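Local structure of possible phosphoglycerate mutase GPM2 (Mycobacterium tuberculosis, 2A6P) at residues Trp111-Thr115 with His154-Ala158; Asp58-Cys64 with Ser144-Val150. The protein removes phosphate from a broad range of phosphorylated substrates, including sugar phosphates, and can serve as a fructose-1,6-bisphosphatase in gluconeogenesis. All coordinates share one frame; numbering follows the deposited sequence.

Interaction 1 of 2, residues Trp111-Thr115 with His154-Ala158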
ATOM      1  N   TRP A 111      20.036   8.520 -10.589  1.00 23.78           N
ATOM      2  CA  TRP A 111      18.720   9.068 -10.922  1.00 21.78           C
ATOM      3  C   TRP A 111      17.469   8.318 -10.452  1.00 22.08           C
ATOM      4  O   TRP A 111      17.372   7.091 -10.545  1.00 19.93           O
ATOM      5  CB  TRP A 111      18.597   9.254 -12.434  1.00 20.16           C
ATOM      6  CG  TRP A 111      17.307   9.919 -12.852  1.00 20.65           C
ATOM      7  CD1 TRP A 111      17.061  11.267 -12.934  1.00 20.94           C
ATOM      8  CD2 TRP A 111      16.091   9.267 -13.234  1.00 18.56           C
ATOM      9  NE1 TRP A 111      15.763  11.489 -13.347  1.00 19.83           N
ATOM     10  CE2 TRP A 111      15.148  10.279 -13.535  1.00 19.29           C
ATOM     11  CE3 TRP A 111      15.704   7.924 -13.348  1.00 19.81           C
ATOM     12  CZ2 TRP A 111      13.840   9.986 -13.947  1.00 19.28           C
ATOM     13  CZ3 TRP A 111      14.406   7.634 -13.757  1.00 19.83           C
ATOM     14  CH2 TRP A 111      13.488   8.663 -14.052  1.00 20.36           C
ATOM     15  N   LEU A 112      16.515   9.096  -9.946  1.00 20.75           N
ATOM     16  CA  LEU A 112      15.197   8.628  -9.519  1.00 19.83           C
ATOM     17  C   LEU A 112      14.373   9.852  -9.864  1.00 19.33           C
ATOM     18  O   LEU A 112      14.770  10.970  -9.541  1.00 19.78           O
ATOM     19  CB  LEU A 112      15.101   8.387  -8.014  1.00 16.60           C
ATOM     20  CG  LEU A 112      15.565   7.065  -7.400  1.00 17.78           C
ATOM     21  CD1 LEU A 112      15.321   7.134  -5.894  1.00 13.59           C
ATOM     22  CD2 LEU A 112      14.824   5.866  -8.016  1.00 14.77           C
ATOM     23  N   VAL A 113      13.247   9.664 -10.534  1.00 18.97           N
ATOM     24  CA  VAL A 113      12.444  10.814 -10.900  1.00 18.21           C
ATOM     25  C   VAL A 113      12.061  11.593  -9.646  1.00 18.85           C
ATOM     26  O   VAL A 113      11.981  12.821  -9.664  1.00 18.50           O
ATOM     27  CB  VAL A 113      11.174  10.380 -11.679  1.00 17.67           C
ATOM     28  CG1 VAL A 113      10.292   9.488 -10.809  1.00 18.07           C
ATOM     29  CG2 VAL A 113      10.413  11.613 -12.159  1.00 18.60           C
ATOM     30  N   TRP A 114      11.870  10.861  -8.552  1.00 19.93           N
ATOM     31  CA  TRP A 114      11.459  11.422  -7.262  1.00 20.92           C
ATOM     32  C   TRP A 114      12.392  12.434  -6.614  1.00 22.71           C
ATOM     33  O   TRP A 114      11.944  13.310  -5.864  1.00 23.63           O
ATOM     34  CB  TRP A 114      11.209  10.285  -6.269  1.00 19.86           C
ATOM     35  CG  TRP A 114      10.296   9.291  -6.838  1.00 17.70           C
ATOM     36  CD1 TRP A 114      10.626   8.081  -7.382  1.00 16.77           C
ATOM     37  CD2 TRP A 114       8.892   9.463  -7.044  1.00 17.20           C
ATOM     38  NE1 TRP A 114       9.504   7.491  -7.923  1.00 16.70           N
ATOM     39  CE2 TRP A 114       8.427   8.320  -7.730  1.00 17.20           C
ATOM     40  CE3 TRP A 114       7.981  10.479  -6.716  1.00 17.61           C
ATOM     41  CZ2 TRP A 114       7.085   8.164  -8.102  1.00 17.68           C
ATOM     42  CZ3 TRP A 114       6.646  10.323  -7.083  1.00 20.04           C
ATOM     43  CH2 TRP A 114       6.212   9.173  -7.771  1.00 18.05           C
ATOM     44  N   THR A 115      13.685  12.307  -6.891  1.00 23.86           N
ATOM     45  CA  THR A 115      14.674  13.206  -6.316  1.00 23.42           C
ATOM     46  C   THR A 115      15.315  14.145  -7.354  1.00 25.86           C
ATOM     47  O   THR A 115      15.705  15.273  -7.024  1.00 26.46           O
ATOM     48  CB  THR A 115      15.775  12.389  -5.622  1.00 22.81           C
ATOM     49  OG1 THR A 115      16.317  11.443  -6.554  1.00 22.36           O
ATOM     50  CG2 THR A 115      15.204  11.635  -4.428  1.00 21.72           C
ATOM     51  N   HIS A 154       3.704   7.262 -12.027  1.00 12.15           N
ATOM     52  CA  HIS A 154       4.368   8.218 -11.158  1.00 13.95           C
ATOM     53  C   HIS A 154       3.428   9.251 -10.560  1.00 13.99           C
ATOM     54  O   HIS A 154       3.481   9.491  -9.351  1.00 15.00           O
ATOM     55  CB  HIS A 154       5.539   8.877 -11.898  1.00 15.39           C
ATOM     56  CG  HIS A 154       6.680   7.937 -12.164  1.00 18.29           C
ATOM     57  ND1 HIS A 154       7.613   8.150 -13.157  1.00 19.56           N
ATOM     58  CD2 HIS A 154       7.035   6.777 -11.561  1.00 18.66           C
ATOM     59  CE1 HIS A 154       8.489   7.161 -13.154  1.00 17.53           C
ATOM     60  NE2 HIS A 154       8.160   6.316 -12.196  1.00 18.03           N
ATOM     61  N   PHE A 155       2.546   9.841 -11.363  1.00 12.30           N
ATOM     62  CA  PHE A 155       1.641  10.835 -10.796  1.00 13.89           C
ATOM     63  C   PHE A 155       0.707  10.247  -9.734  1.00 13.11           C
ATOM     64  O   PHE A 155       0.483  10.865  -8.703  1.00 14.10           O
ATOM     65  CB  PHE A 155       0.807  11.545 -11.865  1.00 12.83           C
ATOM     66  CG  PHE A 155       0.036  12.728 -11.318  1.00 13.60           C
ATOM     67  CD1 PHE A 155       0.711  13.851 -10.845  1.00 13.20           C
ATOM     68  CD2 PHE A 155      -1.357  12.678 -11.179  1.00 13.50           C
ATOM     69  CE1 PHE A 155       0.008  14.911 -10.234  1.00 15.51           C
ATOM     70  CE2 PHE A 155      -2.064  13.736 -10.568  1.00 13.18           C
ATOM     71  CZ  PHE A 155      -1.382  14.846 -10.097  1.00 11.76           C
ATOM     72  N   SER A 156       0.157   9.059  -9.984  1.00 13.96           N
ATOM     73  CA  SER A 156      -0.718   8.423  -8.996  1.00 13.91           C
ATOM     74  C   SER A 156       0.054   8.261  -7.682  1.00 14.03           C
ATOM     75  O   SER A 156      -0.474   8.505  -6.602  1.00 16.09           O
ATOM     76  CB  SER A 156      -1.194   7.055  -9.491  1.00 13.68           C
ATOM     77  OG  SER A 156      -2.080   7.176 -10.595  1.00 15.66           O
ATOM     78  N   ARG A 157       1.307   7.832  -7.779  1.00 13.00           N
ATOM     79  CA  ARG A 157       2.144   7.664  -6.602  1.00 13.86           C
ATOM     80  C   ARG A 157       2.374   9.007  -5.934  1.00 14.53           C
ATOM     81  O   ARG A 157       2.508   9.085  -4.712  1.00 14.50           O
ATOM     82  CB  ARG A 157       3.513   7.125  -6.972  1.00 13.10           C
ATOM     83  CG  ARG A 157       3.584   5.728  -7.513  1.00 14.75           C
ATOM     84  CD  ARG A 157       5.061   5.397  -7.481  1.00 16.42           C
ATOM     85  NE  ARG A 157       5.460   4.431  -8.475  1.00 18.86           N
ATOM     86  CZ  ARG A 157       6.694   3.961  -8.577  1.00 16.84           C
ATOM     87  NH1 ARG A 157       7.628   4.378  -7.729  1.00 11.98           N
ATOM     88  NH2 ARG A 157       6.986   3.095  -9.533  1.00 18.06           N
ATOM     89  N   ALA A 158       2.463  10.052  -6.754  1.00 14.34           N
ATOM     90  CA  ALA A 158       2.677  11.403  -6.257  1.00 13.42           C
ATOM     91  C   ALA A 158       1.470  11.778  -5.421  1.00 14.06           C
ATOM     92  O   ALA A 158       1.604  12.295  -4.310  1.00 13.49           O
ATOM     93  CB  ALA A 158       2.827  12.385  -7.423  1.00 11.59           C
TER
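Trp114 pushes the outer edge of its indole against the first turn of helix 153-163, where His154, Arg157 and Ala158 receive it. CH2 leads, 3.2 Å from the carbonyl O of His154, which lies near the plane of the ring. That oxygen also accepts the helical bond from Ala158 N. Arg157 crosses the indole at about a right angle: its CB is 3.5 Å from Trp114 CH2 and its CD equally close to CZ2. With CG anti to its carbonyl carbon (chi1 -67°) and the chain extended to NE, the guanidinium is carried past the six-membered ring to the neighbourhood of Trp114 NE1. There NH1 bonds to Gly171 O, while NH2 forms a salt bridge with Glu187 of the second subunit.

The His154 imidazole is turned 77° from the indole, with CD2 3.7 Å from Trp114 CZ2. Over one of its faces sits Val113 CG1, 3.9 Å from the ring centroid, a CH-pi contact. The backbone N atoms of His154 and Phe155 bond to the carboxylate of Glu90, the probable proton donor/acceptor. This is aromatic packing at the N-terminal end of a helix bordering the histidine phosphatase active site.

Interaction 2 of 2, residues Asp58-Cys64 with Ser144-Val150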
ATOM      1  N   ASP A  58     -19.584   5.082  -3.637  1.00 37.76           N
ATOM      2  CA  ASP A  58     -20.699   5.991  -3.442  1.00 37.89           C
ATOM      3  C   ASP A  58     -20.771   7.112  -4.481  1.00 36.98           C
ATOM      4  O   ASP A  58     -20.009   8.080  -4.420  1.00 35.66           O
ATOM      5  CB  ASP A  58     -20.620   6.599  -2.040  1.00 40.01           C
ATOM      6  CG  ASP A  58     -21.866   7.362  -1.668  1.00 42.12           C
ATOM      7  OD1 ASP A  58     -22.940   6.734  -1.628  1.00 46.81           O
ATOM      8  OD2 ASP A  58     -21.782   8.582  -1.418  1.00 44.29           O
ATOM      9  N   ASP A  59     -21.698   6.970  -5.424  1.00 35.91           N
ATOM     10  CA  ASP A  59     -21.911   7.972  -6.469  1.00 35.54           C
ATOM     11  C   ASP A  59     -20.596   8.680  -6.812  1.00 33.18           C
ATOM     12  O   ASP A  59     -20.478   9.897  -6.677  1.00 34.04           O
ATOM     13  CB  ASP A  59     -22.962   8.978  -5.988  1.00 37.98           C
ATOM     14  CG  ASP A  59     -23.323  10.004  -7.046  1.00 41.74           C
ATOM     15  OD1 ASP A  59     -23.448   9.621  -8.236  1.00 42.20           O
ATOM     16  OD2 ASP A  59     -23.493  11.191  -6.678  1.00 41.88           O
ATOM     17  N   PRO A  60     -19.596   7.913  -7.275  1.00 30.41           N
ATOM     18  CA  PRO A  60     -18.245   8.338  -7.663  1.00 27.76           C
ATOM     19  C   PRO A  60     -18.112   9.415  -8.740  1.00 25.97           C
ATOM     20  O   PRO A  60     -18.775   9.354  -9.783  1.00 26.10           O
ATOM     21  CB  PRO A  60     -17.593   7.041  -8.146  1.00 27.71           C
ATOM     22  CG  PRO A  60     -18.422   5.971  -7.561  1.00 29.03           C
ATOM     23  CD  PRO A  60     -19.798   6.497  -7.629  1.00 29.36           C
ATOM     24  N   ILE A  61     -17.250  10.398  -8.490  1.00 24.04           N
ATOM     25  CA  ILE A  61     -16.983  11.413  -9.498  1.00 21.99           C
ATOM     26  C   ILE A  61     -15.650  10.952 -10.093  1.00 21.03           C
ATOM     27  O   ILE A  61     -14.659  10.791  -9.373  1.00 21.40           O
ATOM     28  CB  ILE A  61     -16.845  12.841  -8.908  1.00 20.78           C
ATOM     29  CG1 ILE A  61     -16.472  13.817 -10.034  1.00 20.43           C
ATOM     30  CG2 ILE A  61     -15.829  12.854  -7.793  1.00 18.70           C
ATOM     31  CD1 ILE A  61     -16.323  15.268  -9.584  1.00 22.95           C
ATOM     32  N   VAL A  62     -15.644  10.707 -11.401  1.00 19.73           N
ATOM     33  CA  VAL A  62     -14.450  10.227 -12.098  1.00 19.32           C
ATOM     34  C   VAL A  62     -13.702  11.308 -12.877  1.00 18.65           C
ATOM     35  O   VAL A  62     -14.253  11.931 -13.794  1.00 18.36           O
ATOM     36  CB  VAL A  62     -14.814   9.083 -13.074  1.00 18.97           C
ATOM     37  CG1 VAL A  62     -13.563   8.557 -13.752  1.00 19.59           C
ATOM     38  CG2 VAL A  62     -15.546   7.957 -12.318  1.00 19.33           C
ATOM     39  N   ILE A  63     -12.444  11.518 -12.492  1.00 18.92           N
ATOM     40  CA  ILE A  63     -11.563  12.493 -13.120  1.00 18.74           C
ATOM     41  C   ILE A  63     -10.518  11.680 -13.883  1.00 19.47           C
ATOM     42  O   ILE A  63      -9.925  10.747 -13.326  1.00 19.84           O
ATOM     43  CB  ILE A  63     -10.879  13.387 -12.059  1.00 20.47           C
ATOM     44  CG1 ILE A  63     -11.931  14.189 -11.281  1.00 21.58           C
ATOM     45  CG2 ILE A  63      -9.951  14.387 -12.737  1.00 22.37           C
ATOM     46  CD1 ILE A  63     -12.822  13.362 -10.399  1.00 24.25           C
ATOM     47  N   CYS A  64     -10.278  12.038 -15.141  1.00 18.04           N
ATOM     48  CA  CYS A  64      -9.356  11.275 -15.985  1.00 18.24           C
ATOM     49  C   CYS A  64      -8.261  12.092 -16.680  1.00 18.19           C
ATOM     50  O   CYS A  64      -8.469  13.247 -17.027  1.00 17.79           O
ATOM     51  CB  CYS A  64     -10.182  10.519 -17.048  1.00 17.58           C
ATOM     52  SG  CYS A  64      -9.315   9.285 -18.080  1.00 17.60           S
ATOM     53  N   SER A 144     -19.124  14.624   0.009  1.00 32.76           N
ATOM     54  CA  SER A 144     -20.420  14.024  -0.263  1.00 32.23           C
ATOM     55  C   SER A 144     -20.373  12.743  -1.091  1.00 32.02           C
ATOM     56  O   SER A 144     -21.366  12.020  -1.166  1.00 32.54           O
ATOM     57  CB  SER A 144     -21.310  15.048  -0.975  1.00 34.56           C
ATOM     58  OG  SER A 144     -20.758  15.413  -2.228  1.00 33.94           O
ATOM     59  N   ARG A 145     -19.231  12.454  -1.709  1.00 31.00           N
ATOM     60  CA  ARG A 145     -19.109  11.256  -2.542  1.00 30.12           C
ATOM     61  C   ARG A 145     -17.666  10.735  -2.632  1.00 28.80           C
ATOM     62  O   ARG A 145     -16.723  11.398  -2.172  1.00 28.88           O
ATOM     63  CB  ARG A 145     -19.628  11.568  -3.958  1.00 32.85           C
ATOM     64  CG  ARG A 145     -18.789  12.623  -4.711  1.00 35.10           C
ATOM     65  CD  ARG A 145     -19.554  13.327  -5.843  1.00 36.66           C
ATOM     66  NE  ARG A 145     -20.000  12.411  -6.892  1.00 39.36           N
ATOM     67  CZ  ARG A 145     -20.528  12.795  -8.053  1.00 42.24           C
ATOM     68  NH1 ARG A 145     -20.676  14.087  -8.320  1.00 42.06           N
ATOM     69  NH2 ARG A 145     -20.914  11.888  -8.948  1.00 42.71           N
ATOM     70  N   ASP A 146     -17.510   9.546  -3.219  1.00 26.16           N
ATOM     71  CA  ASP A 146     -16.193   8.943  -3.415  1.00 24.16           C
ATOM     72  C   ASP A 146     -15.573   9.540  -4.679  1.00 23.25           C
ATOM     73  O   ASP A 146     -16.294   9.961  -5.590  1.00 23.83           O
ATOM     74  CB  ASP A 146     -16.297   7.420  -3.573  1.00 22.15           C
ATOM     75  CG  ASP A 146     -16.559   6.706  -2.249  1.00 23.50           C
ATOM     76  OD1 ASP A 146     -16.084   7.188  -1.196  1.00 22.81           O
ATOM     77  OD2 ASP A 146     -17.226   5.648  -2.262  1.00 24.49           O
ATOM     78  N   VAL A 147     -14.240   9.573  -4.730  1.00 21.84           N
ATOM     79  CA  VAL A 147     -13.504  10.125  -5.879  1.00 20.03           C
ATOM     80  C   VAL A 147     -12.595   9.090  -6.560  1.00 20.63           C
ATOM     81  O   VAL A 147     -11.904   8.326  -5.889  1.00 20.59           O
ATOM     82  CB  VAL A 147     -12.625  11.340  -5.441  1.00 18.18           C
ATOM     83  CG1 VAL A 147     -11.766  11.820  -6.605  1.00 17.01           C
ATOM     84  CG2 VAL A 147     -13.518  12.472  -4.937  1.00 18.16           C
ATOM     85  N   LEU A 148     -12.601   9.073  -7.894  1.00 21.29           N
ATOM     86  CA  LEU A 148     -11.765   8.145  -8.655  1.00 21.40           C
ATOM     87  C   LEU A 148     -10.895   8.846  -9.703  1.00 21.03           C
ATOM     88  O   LEU A 148     -11.404   9.505 -10.614  1.00 18.82           O
ATOM     89  CB  LEU A 148     -12.631   7.079  -9.345  1.00 22.08           C
ATOM     90  CG  LEU A 148     -11.912   6.148 -10.339  1.00 24.51           C
ATOM     91  CD1 LEU A 148     -10.801   5.397  -9.646  1.00 24.23           C
ATOM     92  CD2 LEU A 148     -12.899   5.169 -10.938  1.00 26.03           C
ATOM     93  N   PHE A 149      -9.581   8.704  -9.561  1.00 19.49           N
ATOM     94  CA  PHE A 149      -8.648   9.295 -10.509  1.00 17.28           C
ATOM     95  C   PHE A 149      -8.166   8.201 -11.440  1.00 17.68           C
ATOM     96  O   PHE A 149      -7.692   7.159 -10.971  1.00 18.30           O
ATOM     97  CB  PHE A 149      -7.394   9.854  -9.810  1.00 15.95           C
ATOM     98  CG  PHE A 149      -7.604  11.131  -9.029  1.00 12.13           C
ATOM     99  CD1 PHE A 149      -8.777  11.876  -9.143  1.00 12.13           C
ATOM    100  CD2 PHE A 149      -6.582  11.617  -8.212  1.00 12.00           C
ATOM    101  CE1 PHE A 149      -8.927  13.096  -8.450  1.00 11.23           C
ATOM    102  CE2 PHE A 149      -6.718  12.826  -7.520  1.00 11.69           C
ATOM    103  CZ  PHE A 149      -7.896  13.570  -7.639  1.00 10.40           C
ATOM    104  N   VAL A 150      -8.283   8.417 -12.749  1.00 17.42           N
ATOM    105  CA  VAL A 150      -7.757   7.450 -13.716  1.00 15.40           C
ATOM    106  C   VAL A 150      -6.532   8.210 -14.225  1.00 16.49           C
ATOM    107  O   VAL A 150      -6.668   9.202 -14.945  1.00 14.99           O
ATOM    108  CB  VAL A 150      -8.740   7.191 -14.848  1.00 14.75           C
ATOM    109  CG1 VAL A 150      -8.129   6.197 -15.864  1.00 12.68           C
ATOM    110  CG2 VAL A 150     -10.049   6.667 -14.263  1.00 13.16           C
TER
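Two neighbouring parallel strands, 61-64 and 147-150, pair inside the mixed central sheet, and the segments leading into them are clasped by polar side chains. The backbone bonds alternate in parallel fashion: Ile61 N to Asp146 O, Leu148 N to Ile61 O, Ile63 N to Leu148 O, and Val150 N to Ile63 O. On one face Ile61 CG2 meets Val147 CG2 at 3.7 Å, and Ile63 CB lies beside Phe149 CD1; helix 124-141 covers this side. The other face carries Val62, Leu148, Cys64 and Val150.

Ahead of the strands, Arg145 NE bonds to Asp59 O at 2.6 Å, almost in the guanidinium plane, and NH2 adds a weak bond to the same oxygen. Asp59 OD2 lies over one guanidinium face and Ile61 CB over the opposite one. Asp59 OD1, 3.5 Å from Arg145 NH2, makes a salt bridge by charge alone, well out of the guanidinium plane with no N-H aimed at it. The bend at chi3 (-62°) helps lay the guanidinium across Asp59-Ile61. Asp146 OD2 takes Asp58 N at 2.8 Å, nearly straight, while Asp146 N returns a bond to Asp58 O. Such parallel pairing belongs to the alpha/beta core of the histidine phosphatase fold, whose strand 147-151 runs toward the catalytic pocket.

Overall arrangement
From the N terminus, strand 13-17 comes first, and Asp58-Cys64 then supplies the next sheet strand. The chain continues through helix 68-76, strand 83-84 and helix 101-105 to Trp111-Thr115, passes along helix 124-141, and returns to the sheet at Ser144-Val150, closing the loop of interaction 2. Strand 147-151 is followed directly by helix 153-163, whose first turn closes interaction 1. The two loops therefore cross: 111-115 lies within the first, and 154-158 beyond its end. Their centres are about 23 Å apart, on opposite sides of the chain's centre. Interaction 2 joins strands of the sheet, whereas interaction 1 ties the short helix 113-116 to helix 153-163.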